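Long-range contacts in acyl-[acyl-carrier-protein]--UDP-N-acetylglucosamine O-acyltransferase (Helicobacter pylori, PDB 1J2Z), which catalyses the first step of lipid A biosynthesis, transferring a (3R)-hydroxyacyl chain from acyl carrier protein to the 3-hydroxyl of UDP-N-acetylglucosamine: residues V27-V32 with Q47-F51; Y77-I82 with K103-G108; K175-P179 with E243-F247; P179-V183 with R191-R195. One frame throughout, in Å; residues are numbered along the deposited sequence.

Contact 1: residues V27-V32 with Q47-F51; sequences VIGDGV and QGHTF. With TLA (L(+)-tartaric acid), chain E.
V32 packs its branched side chain against the backbone of G48 and T50. Its CB lies 4.1 Å from T50 O, and there the chain divides. With CG1 anti to the backbone N (chi1 178°), that methyl runs beside the same carbonyl, 3.8 Å from T50 O, while CG2 approaches G48 O at 4.0 Å. V32 CA itself makes a CA-H...O contact of 3.3 Å with T50 O. One carbonyl further back, G31 O accepts a weak hydrogen bond of 3.4 Å from T50 N and a CA-H...O contact from H49.

These are stacked corners of two successive coils of the left-handed beta-helix, the first being a type I turn from G29 to V32. A water joins them, accepting from G31 N at 3.0 Å and donating to G48 O at 2.8 Å. A tartrate, probably from the crystallisation liquor, also spans the corners: G48 N donates to its O11 at 2.7 Å, D30 N to its carboxylate O41, and its hydroxyl O3 to D30 OD1. Direct backbone bonding is thus sparse; in this crystal the polar groups are bridged by a water and by the tartrate, while the methyls of V32 pack against carbonyl oxygens.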
loop_
_atom_site.group_PDB
_atom_site.type_symbol
_atom_site.label_atom_id
_atom_site.label_comp_id
_atom_site.label_asym_id
_atom_site.label_seq_id
_atom_site.Cartn_x
_atom_site.Cartn_y
_atom_site.Cartn_z
ATOM N N VAL A 27 -9.716 21.519 -0.671
ATOM C CA VAL A 27 -9.234 22.366 0.418
ATOM C C VAL A 27 -7.899 22.935 -0.044
ATOM O O VAL A 27 -6.933 22.195 -0.245
ATOM C CB VAL A 27 -9.035 21.571 1.723
ATOM C CG1 VAL A 27 -8.518 22.500 2.829
ATOM C CG2 VAL A 27 -10.356 20.946 2.147
ATOM N N ILE A 28 -7.864 24.253 -0.224
ATOM C CA ILE A 28 -6.679 24.944 -0.715
ATOM C C ILE A 28 -6.160 25.992 0.269
ATOM O O ILE A 28 -6.827 26.993 0.530
ATOM C CB ILE A 28 -7.006 25.589 -2.081
ATOM C CG1 ILE A 28 -7.465 24.487 -3.042
ATOM C CG2 ILE A 28 -5.800 26.350 -2.629
ATOM C CD1 ILE A 28 -7.888 24.980 -4.406
ATOM N N GLY A 29 -4.962 25.739 0.798
ATOM C CA GLY A 29 -4.332 26.619 1.774
ATOM C C GLY A 29 -3.840 27.965 1.264
ATOM O O GLY A 29 -3.824 28.225 0.057
ATOM N N ASP A 30 -3.404 28.815 2.189
ATOM C CA ASP A 30 -2.967 30.150 1.826
ATOM C C ASP A 30 -1.611 30.305 1.145
ATOM O O ASP A 30 -1.233 31.416 0.804
ATOM C CB ASP A 30 -3.049 31.089 3.039
ATOM C CG ASP A 30 -2.148 30.670 4.181
ATOM O OD1 ASP A 30 -1.152 29.959 3.938
ATOM O OD2 ASP A 30 -2.431 31.079 5.328
ATOM N N GLY A 31 -0.887 29.211 0.933
ATOM C CA GLY A 31 0.401 29.311 0.267
ATOM C C GLY A 31 0.410 28.601 -1.079
ATOM O O GLY A 31 1.461 28.417 -1.687
ATOM N N VAL A 32 -0.769 28.215 -1.555
ATOM C CA VAL A 32 -0.887 27.494 -2.817
ATOM C C VAL A 32 -0.976 28.384 -4.052
ATOM O O VAL A 32 -1.529 29.485 -4.011
ATOM C CB VAL A 32 -2.137 26.558 -2.802
ATOM C CG1 VAL A 32 -2.283 25.848 -4.146
ATOM C CG2 VAL A 32 -2.017 25.534 -1.668
ATOM N N GLN A 47 -1.885 22.026 0.671
ATOM C CA GLN A 47 -1.434 22.831 1.802
ATOM C C GLN A 47 0.010 23.296 1.588
ATOM O O GLN A 47 0.640 22.970 0.584
ATOM C CB GLN A 47 -1.493 22.005 3.094
ATOM C CG GLN A 47 -2.854 21.397 3.435
ATOM C CD GLN A 47 -3.861 22.424 3.930
ATOM O OE1 GLN A 47 -4.497 23.124 3.144
ATOM N NE2 GLN A 47 -4.001 22.522 5.245
ATOM N N GLY A 48 0.534 24.046 2.552
ATOM C CA GLY A 48 1.904 24.523 2.458
ATOM C C GLY A 48 2.189 25.427 1.273
ATOM O O GLY A 48 1.273 25.890 0.591
ATOM N N HIS A 49 3.473 25.669 1.030
ATOM C CA HIS A 49 3.924 26.526 -0.061
ATOM C C HIS A 49 4.075 25.639 -1.279
ATOM O O HIS A 49 5.175 25.201 -1.621
ATOM C CB HIS A 49 5.257 27.167 0.332
ATOM C CG HIS A 49 5.261 27.694 1.731
ATOM N ND1 HIS A 49 4.482 28.760 2.126
ATOM C CD2 HIS A 49 5.887 27.254 2.849
ATOM C CE1 HIS A 49 4.623 28.951 3.425
ATOM N NE2 HIS A 49 5.471 28.050 3.888
ATOM N N THR A 50 2.945 25.391 -1.929
ATOM C CA THR A 50 2.879 24.505 -3.074
ATOM C C THR A 50 2.501 25.178 -4.389
ATOM O O THR A 50 1.532 25.937 -4.460
ATOM C CB THR A 50 1.859 23.389 -2.789
ATOM O OG1 THR A 50 2.150 22.800 -1.512
ATOM C CG2 THR A 50 1.911 22.321 -3.868
ATOM N N PHE A 51 3.279 24.884 -5.425
ATOM C CA PHE A 51 3.035 25.418 -6.758
ATOM C C PHE A 51 2.692 24.233 -7.657
ATOM O O PHE A 51 3.400 23.221 -7.651
ATOM C CB PHE A 51 4.287 26.113 -7.309
ATOM C CG PHE A 51 4.131 26.604 -8.723
ATOM C CD1 PHE A 51 3.535 27.834 -8.990
ATOM C CD2 PHE A 51 4.539 25.815 -9.796
ATOM C CE1 PHE A 51 3.345 28.268 -10.302
ATOM C CE2 PHE A 51 4.352 26.241 -11.116
ATOM C CZ PHE A 51 3.754 27.471 -11.365
HETATM O O1 TLA E . -0.603 25.368 7.216
HETATM O O11 TLA E . -0.209 24.448 5.105
HETATM C C1 TLA E . -0.916 25.005 5.955
HETATM C C2 TLA E . -2.386 25.392 5.649
HETATM O O2 TLA E . -2.564 24.957 4.329
HETATM C C3 TLA E . -2.545 26.944 5.797
HETATM O O3 TLA E . -1.673 27.679 4.866
HETATM C C4 TLA E . -3.996 27.294 5.511
HETATM O O4 TLA E . -4.779 26.772 6.393
HETATM O O41 TLA E . -4.361 27.970 4.611
HETATM O O HOH W 1 -1.072 26.405 1.996
#

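Contact 2: residues Y77-I82 with K103-G108; sequences YSELII and KKTLIG
Two neighbouring rungs of the left-handed parallel beta-helix meet here, strand 79-82 lying beside strand 104-107 one coil further along the chain. Their axes approach to 4.7 Å and run parallel to within 5°. E79 pairs with K104, L80 with T105, I81 with L106 and I82 with I107.

The backbone bonds alternate in direction. E79 N donates to K103 O at 3.2 Å and T105 N to E79 O at 3.0 Å; I81 then gives its N-H to T105 O at 2.9 Å and receives that of I107 N on its own O at 2.9 Å. CA-H...O contacts from K104, L80 and L106 run between them.

On the outer face, L106 has its CG anti to the backbone N (chi1 -172°), and CD1 reaches obliquely across to I81, 3.6 Å from I81 CB and almost as near CG2. E79 and K104 share this face, and a water donates both to E79 OE2 and to K103 O. The buried face carries L80, T105, I82 and I107. L80 and T105 lie side by side, with L80 CD2 4.2 Å from T105 CG2, while T105 OG1 turns to N95 O.

In the interior, L80, T105 and I107 touch I94 of strand 93-94, and L80 and I82 touch L64 of strand 63-64. Strand 49-52 flanks 79-82 and strand 124-125 flanks 104-107 in the same sheet, while the side chain of T105 comes within about 5 Å of that of H121, a probable substrate-binding residue.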
loop_
_atom_site.group_PDB
_atom_site.type_symbol
_atom_site.label_atom_id
_atom_site.label_comp_id
_atom_site.label_asym_id
_atom_site.label_seq_id
_atom_site.Cartn_x
_atom_site.Cartn_y
_atom_site.Cartn_z
ATOM N N TYR A 77 10.481 26.369 6.755
ATOM C CA TYR A 77 9.952 27.071 5.595
ATOM C C TYR A 77 10.426 26.320 4.349
ATOM O O TYR A 77 11.555 26.517 3.900
ATOM C CB TYR A 77 10.503 28.503 5.558
ATOM C CG TYR A 77 10.794 29.110 6.922
ATOM C CD1 TYR A 77 11.717 28.522 7.791
ATOM C CD2 TYR A 77 10.149 30.274 7.342
ATOM C CE1 TYR A 77 11.988 29.073 9.042
ATOM C CE2 TYR A 77 10.415 30.837 8.594
ATOM C CZ TYR A 77 11.335 30.228 9.437
ATOM O OH TYR A 77 11.603 30.770 10.674
ATOM N N SER A 78 9.574 25.460 3.795
ATOM C CA SER A 78 9.937 24.689 2.605
ATOM C C SER A 78 8.843 24.735 1.548
ATOM O O SER A 78 7.739 25.200 1.814
ATOM C CB SER A 78 10.231 23.236 2.982
ATOM O OG SER A 78 11.484 23.129 3.642
ATOM N N GLU A 79 9.143 24.228 0.356
ATOM C CA GLU A 79 8.180 24.255 -0.736
ATOM C C GLU A 79 7.989 22.926 -1.446
ATOM O O GLU A 79 8.802 22.010 -1.325
ATOM C CB GLU A 79 8.615 25.273 -1.793
ATOM C CG GLU A 79 9.108 26.606 -1.262
ATOM C CD GLU A 79 9.681 27.475 -2.369
ATOM O OE1 GLU A 79 8.895 28.084 -3.123
ATOM O OE2 GLU A 79 10.918 27.527 -2.501
ATOM N N LEU A 80 6.903 22.850 -2.207
ATOM C CA LEU A 80 6.587 21.682 -3.023
ATOM C C LEU A 80 6.328 22.323 -4.379
ATOM O O LEU A 80 5.430 23.155 -4.511
ATOM C CB LEU A 80 5.316 20.985 -2.533
ATOM C CG LEU A 80 5.133 19.513 -2.935
ATOM C CD1 LEU A 80 3.659 19.133 -2.820
ATOM C CD2 LEU A 80 5.625 19.267 -4.346
ATOM N N ILE A 81 7.118 21.955 -5.379
ATOM C CA ILE A 81 6.965 22.536 -6.708
ATOM C C ILE A 81 6.682 21.453 -7.747
ATOM O O ILE A 81 7.497 20.558 -7.965
ATOM C CB ILE A 81 8.239 23.325 -7.094
ATOM C CG1 ILE A 81 8.535 24.368 -6.009
ATOM C CG2 ILE A 81 8.054 23.999 -8.454
ATOM C CD1 ILE A 81 9.910 24.997 -6.103
ATOM N N ILE A 82 5.516 21.546 -8.381
ATOM C CA ILE A 82 5.096 20.571 -9.384
ATOM C C ILE A 82 5.027 21.221 -10.763
ATOM O O ILE A 82 4.519 22.337 -10.912
ATOM C CB ILE A 82 3.717 19.968 -9.007
ATOM C CG1 ILE A 82 3.851 19.180 -7.698
ATOM C CG2 ILE A 82 3.212 19.052 -10.110
ATOM C CD1 ILE A 82 2.523 18.771 -7.072
ATOM N N LYS A 103 15.338 22.173 1.004
ATOM C CA LYS A 103 14.230 23.087 1.272
ATOM C C LYS A 103 13.086 22.974 0.276
ATOM O O LYS A 103 12.277 23.893 0.150
ATOM C CB LYS A 103 14.734 24.536 1.307
ATOM C CG LYS A 103 15.823 24.790 2.353
ATOM C CD LYS A 103 16.282 26.250 2.375
ATOM C CE LYS A 103 15.165 27.186 2.820
ATOM N NZ LYS A 103 15.585 28.619 2.831
ATOM N N LYS A 104 13.004 21.848 -0.426
ATOM C CA LYS A 104 11.931 21.668 -1.395
ATOM C C LYS A 104 11.838 20.251 -1.950
ATOM O O LYS A 104 12.778 19.461 -1.856
ATOM C CB LYS A 104 12.125 22.636 -2.570
ATOM C CG LYS A 104 13.313 22.271 -3.459
ATOM C CD LYS A 104 13.536 23.270 -4.588
ATOM C CE LYS A 104 14.266 24.513 -4.110
ATOM N NZ LYS A 104 15.661 24.193 -3.669
ATOM N N THR A 105 10.673 19.946 -2.507
ATOM C CA THR A 105 10.413 18.677 -3.165
ATOM C C THR A 105 10.053 19.164 -4.560
ATOM O O THR A 105 9.199 20.040 -4.712
ATOM C CB THR A 105 9.232 17.934 -2.534
ATOM O OG1 THR A 105 9.618 17.459 -1.238
ATOM C CG2 THR A 105 8.811 16.760 -3.414
ATOM N N LEU A 106 10.713 18.614 -5.572
ATOM C CA LEU A 106 10.500 19.067 -6.938
ATOM C C LEU A 106 10.056 17.969 -7.895
ATOM O O LEU A 106 10.587 16.864 -7.877
ATOM C CB LEU A 106 11.800 19.705 -7.444
ATOM C CG LEU A 106 11.838 20.433 -8.787
ATOM C CD1 LEU A 106 11.021 21.721 -8.705
ATOM C CD2 LEU A 106 13.289 20.754 -9.138
ATOM N N ILE A 107 9.076 18.288 -8.732
ATOM C CA ILE A 107 8.569 17.347 -9.715
ATOM C C ILE A 107 8.482 18.094 -11.040
ATOM O O ILE A 107 7.963 19.211 -11.098
ATOM C CB ILE A 107 7.179 16.803 -9.309
ATOM C CG1 ILE A 107 7.316 15.956 -8.035
ATOM C CG2 ILE A 107 6.588 15.963 -10.445
ATOM C CD1 ILE A 107 6.000 15.430 -7.495
ATOM N N GLY A 108 9.010 17.477 -12.090
ATOM C CA GLY A 108 9.018 18.088 -13.407
ATOM C C GLY A 108 7.725 18.026 -14.197
ATOM O O GLY A 108 6.639 18.218 -13.643
HETATM O O HOH W 2 12.558 26.314 -0.946
#

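Contact 3: residues K175-P179 with E243-F247; sequences KDVPP and EICSF
The ring of F247 is met by four consecutive residues of the chain at D176-P179, all of which approach it obliquely. CE2 lies 3.3 Å from V177 O and 4.0 Å from D176 CB. The neighbouring ring atom, CD2, has P178 CA at 3.7 Å, with P178 CB at 4.3 Å and the CD of the P179 ring at 4.2 Å. F247 owes this reach to an extended first torsion: CG is anti to the backbone N (chi1 178°), which carries the phenyl group away from helix 239-250 and against the loop. One helical turn earlier, I244 faces the pyrrolidine of P179, though their modelled closeness is doubtful.

R160 makes a cation-pi interaction with the F247 ring, donates to F247 O and forms a salt bridge with D176 OD2, which also receives a hydrogen bond from S251. The loop between strands 172-173 and 181-184, at the C-terminal end of the beta-helix, is thereby joined to helix 239-250. Across the segments themselves the union is mainly van der Waals packing of the phenyl ring against prolines and the loop backbone, V177 O included. The carboxylate of D176, although buried, has its charge answered by R160, an arrangement that would favour its ionised form.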
loop_
_atom_site.group_PDB
_atom_site.type_symbol
_atom_site.label_atom_id
_atom_site.label_comp_id
_atom_site.label_asym_id
_atom_site.label_seq_id
_atom_site.Cartn_x
_atom_site.Cartn_y
_atom_site.Cartn_z
ATOM N N LYS A 175 20.465 1.508 -3.431
ATOM C CA LYS A 175 21.651 2.039 -4.088
ATOM C C LYS A 175 21.310 2.790 -5.370
ATOM O O LYS A 175 20.212 2.650 -5.910
ATOM C CB LYS A 175 22.638 0.911 -4.396
ATOM C CG LYS A 175 23.304 0.314 -3.163
ATOM C CD LYS A 175 24.423 -0.632 -3.568
ATOM C CE LYS A 175 25.174 -1.165 -2.359
ATOM N NZ LYS A 175 26.291 -2.064 -2.768
ATOM N N ASP A 176 22.258 3.589 -5.849
ATOM C CA ASP A 176 22.076 4.378 -7.063
ATOM C C ASP A 176 22.052 3.517 -8.316
ATOM O O ASP A 176 22.677 2.453 -8.370
ATOM C CB ASP A 176 23.198 5.408 -7.201
ATOM C CG ASP A 176 23.173 6.451 -6.105
ATOM O OD1 ASP A 176 22.244 6.433 -5.266
ATOM O OD2 ASP A 176 24.089 7.299 -6.090
ATOM N N VAL A 177 21.340 3.990 -9.331
ATOM C CA VAL A 177 21.240 3.270 -10.590
ATOM C C VAL A 177 21.675 4.168 -11.744
ATOM O O VAL A 177 21.066 5.206 -11.995
ATOM C CB VAL A 177 19.798 2.798 -10.847
ATOM C CG1 VAL A 177 19.744 1.987 -12.131
ATOM C CG2 VAL A 177 19.300 1.976 -9.662
ATOM N N PRO A 178 22.734 3.769 -12.467
ATOM C CA PRO A 178 23.257 4.538 -13.599
ATOM C C PRO A 178 22.254 4.604 -14.745
ATOM O O PRO A 178 21.338 3.784 -14.830
ATOM C CB PRO A 178 24.525 3.777 -13.967
ATOM C CG PRO A 178 24.134 2.356 -13.683
ATOM C CD PRO A 178 23.448 2.486 -12.335
ATOM N N PRO A 179 22.421 5.575 -15.651
ATOM C CA PRO A 179 21.504 5.726 -16.783
ATOM C C PRO A 179 21.215 4.505 -17.657
ATOM O O PRO A 179 22.082 3.665 -17.904
ATOM C CB PRO A 179 22.108 6.891 -17.577
ATOM C CG PRO A 179 23.530 6.936 -17.145
ATOM C CD PRO A 179 23.473 6.606 -15.683
ATOM N N GLU A 243 27.941 11.518 -18.938
ATOM C CA GLU A 243 26.679 11.353 -18.230
ATOM C C GLU A 243 26.706 10.175 -17.263
ATOM O O GLU A 243 26.290 10.289 -16.113
ATOM C CB GLU A 243 25.557 11.149 -19.244
ATOM C CG GLU A 243 24.173 11.114 -18.648
ATOM C CD GLU A 243 23.102 10.985 -19.711
ATOM O OE1 GLU A 243 21.905 11.067 -19.357
ATOM O OE2 GLU A 243 23.459 10.798 -20.897
ATOM N N ILE A 244 27.207 9.042 -17.742
ATOM C CA ILE A 244 27.268 7.825 -16.942
ATOM C C ILE A 244 28.355 7.820 -15.870
ATOM O O ILE A 244 28.081 7.543 -14.702
ATOM C CB ILE A 244 27.451 6.601 -17.861
ATOM C CG1 ILE A 244 26.216 6.455 -18.751
ATOM C CG2 ILE A 244 27.682 5.344 -17.037
ATOM C CD1 ILE A 244 26.312 5.367 -19.789
ATOM N N CYS A 245 29.583 8.135 -16.262
ATOM C CA CYS A 245 30.693 8.127 -15.319
ATOM C C CYS A 245 30.650 9.211 -14.249
ATOM O O CYS A 245 31.012 8.961 -13.098
ATOM C CB CYS A 245 32.014 8.180 -16.085
ATOM S SG CYS A 245 32.217 6.755 -17.167
ATOM N N SER A 246 30.216 10.415 -14.606
ATOM C CA SER A 246 30.153 11.477 -13.605
ATOM C C SER A 246 29.073 11.119 -12.588
ATOM O O SER A 246 29.190 11.438 -11.404
ATOM C CB SER A 246 29.835 12.826 -14.258
ATOM O OG SER A 246 28.520 12.843 -14.772
ATOM N N PHE A 247 28.018 10.452 -13.052
ATOM C CA PHE A 247 26.937 10.033 -12.157
ATOM C C PHE A 247 27.519 9.074 -11.122
ATOM O O PHE A 247 27.311 9.230 -9.916
ATOM C CB PHE A 247 25.834 9.311 -12.940
ATOM C CG PHE A 247 24.714 8.798 -12.072
ATOM C CD1 PHE A 247 23.744 9.664 -11.583
ATOM C CD2 PHE A 247 24.653 7.453 -11.715
ATOM C CE1 PHE A 247 22.728 9.202 -10.751
ATOM C CE2 PHE A 247 23.641 6.978 -10.878
ATOM C CZ PHE A 247 22.677 7.855 -10.396
#

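Contact 4: residues P179-V183 with R191-R195; sequences PYCTV and RGLNR
T182 stands against G192 and N194 with chi1 at 59°, which sends its two branches to different partners. OG1 falls between the backbone N and the carbonyl carbon, where it gives a weak hydrogen bond of 3.3 Å to G192 O. CG2, anti to the carbonyl carbon, lies over the backbone of the other segment, 3.4 Å from N194 CA and 3.8 Å from N194 CB. G192 itself turns the corner at phi 151° and psi -158°, angles at which a CB would be pressed against the carbonyl O of R191, as only glycine avoids.

Three backbone bonds hold the antiparallel pair together. R191 N donates to T182 O at 3.0 Å, T182 N to G192 O at 3.0 Å, and N194 N to Y180 O at 2.6 Å. At the non-hydrogen-bonded pair of C181 with L193 the side chains diverge at their roots, yet C181 SG still touches L193 CD2 at 4.0 Å.

L193 then continues onto Y211 and Y214 of helix 204-217, while the guanidinium of R191 forms a salt bridge with E184. The hairpin of strands 181-184 and 189-191 closes the sheet at the C-terminal end of the beta-helix. The bond from N194, at the N-cap position, ties the start of helix 195-201 to the strand. Backbone hydrogen bonds therefore hold the chain where it leaves the beta-helix.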
loop_
_atom_site.group_PDB
_atom_site.type_symbol
_atom_site.label_atom_id
_atom_site.label_comp_id
_atom_site.label_asym_id
_atom_site.label_seq_id
_atom_site.Cartn_x
_atom_site.Cartn_y
_atom_site.Cartn_z
ATOM N N PRO A 179 22.421 5.575 -15.651
ATOM C CA PRO A 179 21.504 5.726 -16.783
ATOM C C PRO A 179 21.215 4.505 -17.657
ATOM O O PRO A 179 22.082 3.665 -17.904
ATOM C CB PRO A 179 22.108 6.891 -17.577
ATOM C CG PRO A 179 23.530 6.936 -17.145
ATOM C CD PRO A 179 23.473 6.606 -15.683
ATOM N N TYR A 180 19.961 4.421 -18.093
ATOM C CA TYR A 180 19.477 3.360 -18.969
ATOM C C TYR A 180 19.520 1.925 -18.441
ATOM O O TYR A 180 19.508 0.976 -19.226
ATOM C CB TYR A 180 20.217 3.448 -20.307
ATOM C CG TYR A 180 20.078 4.805 -20.964
ATOM C CD1 TYR A 180 21.149 5.700 -21.008
ATOM C CD2 TYR A 180 18.861 5.209 -21.515
ATOM C CE1 TYR A 180 21.005 6.965 -21.586
ATOM C CE2 TYR A 180 18.708 6.462 -22.091
ATOM C CZ TYR A 180 19.780 7.334 -22.124
ATOM O OH TYR A 180 19.613 8.577 -22.693
ATOM N N CYS A 181 19.553 1.759 -17.122
ATOM C CA CYS A 181 19.588 0.424 -16.534
ATOM C C CYS A 181 18.234 -0.035 -16.014
ATOM O O CYS A 181 17.396 0.776 -15.633
ATOM C CB CYS A 181 20.586 0.372 -15.377
ATOM S SG CYS A 181 22.283 0.622 -15.869
ATOM N N THR A 182 18.025 -1.347 -16.012
ATOM C CA THR A 182 16.790 -1.923 -15.499
ATOM C C THR A 182 17.164 -2.575 -14.174
ATOM O O THR A 182 18.195 -3.239 -14.073
ATOM C CB THR A 182 16.220 -2.990 -16.445
ATOM O OG1 THR A 182 17.184 -4.034 -16.628
ATOM C CG2 THR A 182 15.879 -2.378 -17.782
ATOM N N VAL A 183 16.333 -2.373 -13.161
ATOM C CA VAL A 183 16.588 -2.917 -11.833
ATOM C C VAL A 183 15.421 -3.770 -11.346
ATOM O O VAL A 183 14.281 -3.583 -11.773
ATOM C CB VAL A 183 16.834 -1.777 -10.825
ATOM C CG1 VAL A 183 17.073 -2.339 -9.431
ATOM C CG2 VAL A 183 18.027 -0.952 -11.271
ATOM N N ARG A 191 19.891 -5.636 -13.716
ATOM C CA ARG A 191 19.733 -6.852 -14.512
ATOM C C ARG A 191 20.053 -6.675 -15.987
ATOM O O ARG A 191 19.999 -7.635 -16.754
ATOM C CB ARG A 191 18.302 -7.380 -14.393
ATOM C CG ARG A 191 17.929 -7.882 -13.018
ATOM C CD ARG A 191 16.451 -8.262 -12.924
ATOM N NE ARG A 191 16.056 -9.305 -13.870
ATOM C CZ ARG A 191 15.709 -9.088 -15.137
ATOM N NH1 ARG A 191 15.700 -7.857 -15.630
ATOM N NH2 ARG A 191 15.363 -10.106 -15.911
ATOM N N GLY A 192 20.371 -5.453 -16.388
ATOM C CA GLY A 192 20.680 -5.203 -17.782
ATOM C C GLY A 192 20.327 -3.785 -18.165
ATOM O O GLY A 192 20.228 -2.914 -17.299
ATOM N N LEU A 193 20.131 -3.545 -19.456
ATOM C CA LEU A 193 19.796 -2.207 -19.924
ATOM C C LEU A 193 18.338 -2.052 -20.331
ATOM O O LEU A 193 17.679 -3.015 -20.723
ATOM C CB LEU A 193 20.692 -1.815 -21.100
ATOM C CG LEU A 193 22.201 -1.753 -20.843
ATOM C CD1 LEU A 193 22.887 -1.105 -22.045
ATOM C CD2 LEU A 193 22.485 -0.949 -19.582
ATOM N N ASN A 194 17.848 -0.822 -20.229
ATOM C CA ASN A 194 16.478 -0.485 -20.590
ATOM C C ASN A 194 16.459 -0.268 -22.099
ATOM O O ASN A 194 16.314 0.856 -22.583
ATOM C CB ASN A 194 16.050 0.788 -19.857
ATOM C CG ASN A 194 14.574 1.084 -20.011
ATOM O OD1 ASN A 194 14.050 2.011 -19.393
ATOM N ND2 ASN A 194 13.893 0.303 -20.841
ATOM N N ARG A 195 16.613 -1.367 -22.826
ATOM C CA ARG A 195 16.649 -1.365 -24.284
ATOM C C ARG A 195 15.462 -0.640 -24.909
ATOM O O ARG A 195 15.636 0.215 -25.781
ATOM C CB ARG A 195 16.703 -2.812 -24.785
ATOM C CG ARG A 195 17.372 -3.003 -26.133
ATOM C CD ARG A 195 17.587 -4.487 -26.416
ATOM N NE ARG A 195 18.358 -4.717 -27.636
ATOM C CZ ARG A 195 17.926 -4.435 -28.860
ATOM N NH1 ARG A 195 16.721 -3.908 -29.032
ATOM N NH2 ARG A 195 18.694 -4.684 -29.911
#

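Contacts 1 and 2 come in series; contacts 3 and 4 start from the same stretch, contact 4 closing first at 191-195 and contact 3 only at 243-247. Contacts 1 and 2 lie 12 Å apart between centres and share a parallel sheet of the beta-helix: strands 49-52 and 79-82 are neighbours, with F51 probably hydrogen-bonded to both L80 and I82. Contacts 3 and 4, with centres 11 Å apart, share P179, touch where V177 meets V183 and join the end of the beta-helix to the helices after it. The centres of contacts 2 and 3 are 23 Å apart. Coil stacking thus builds the long prism, and a separate junction at its end attaches the helical domain.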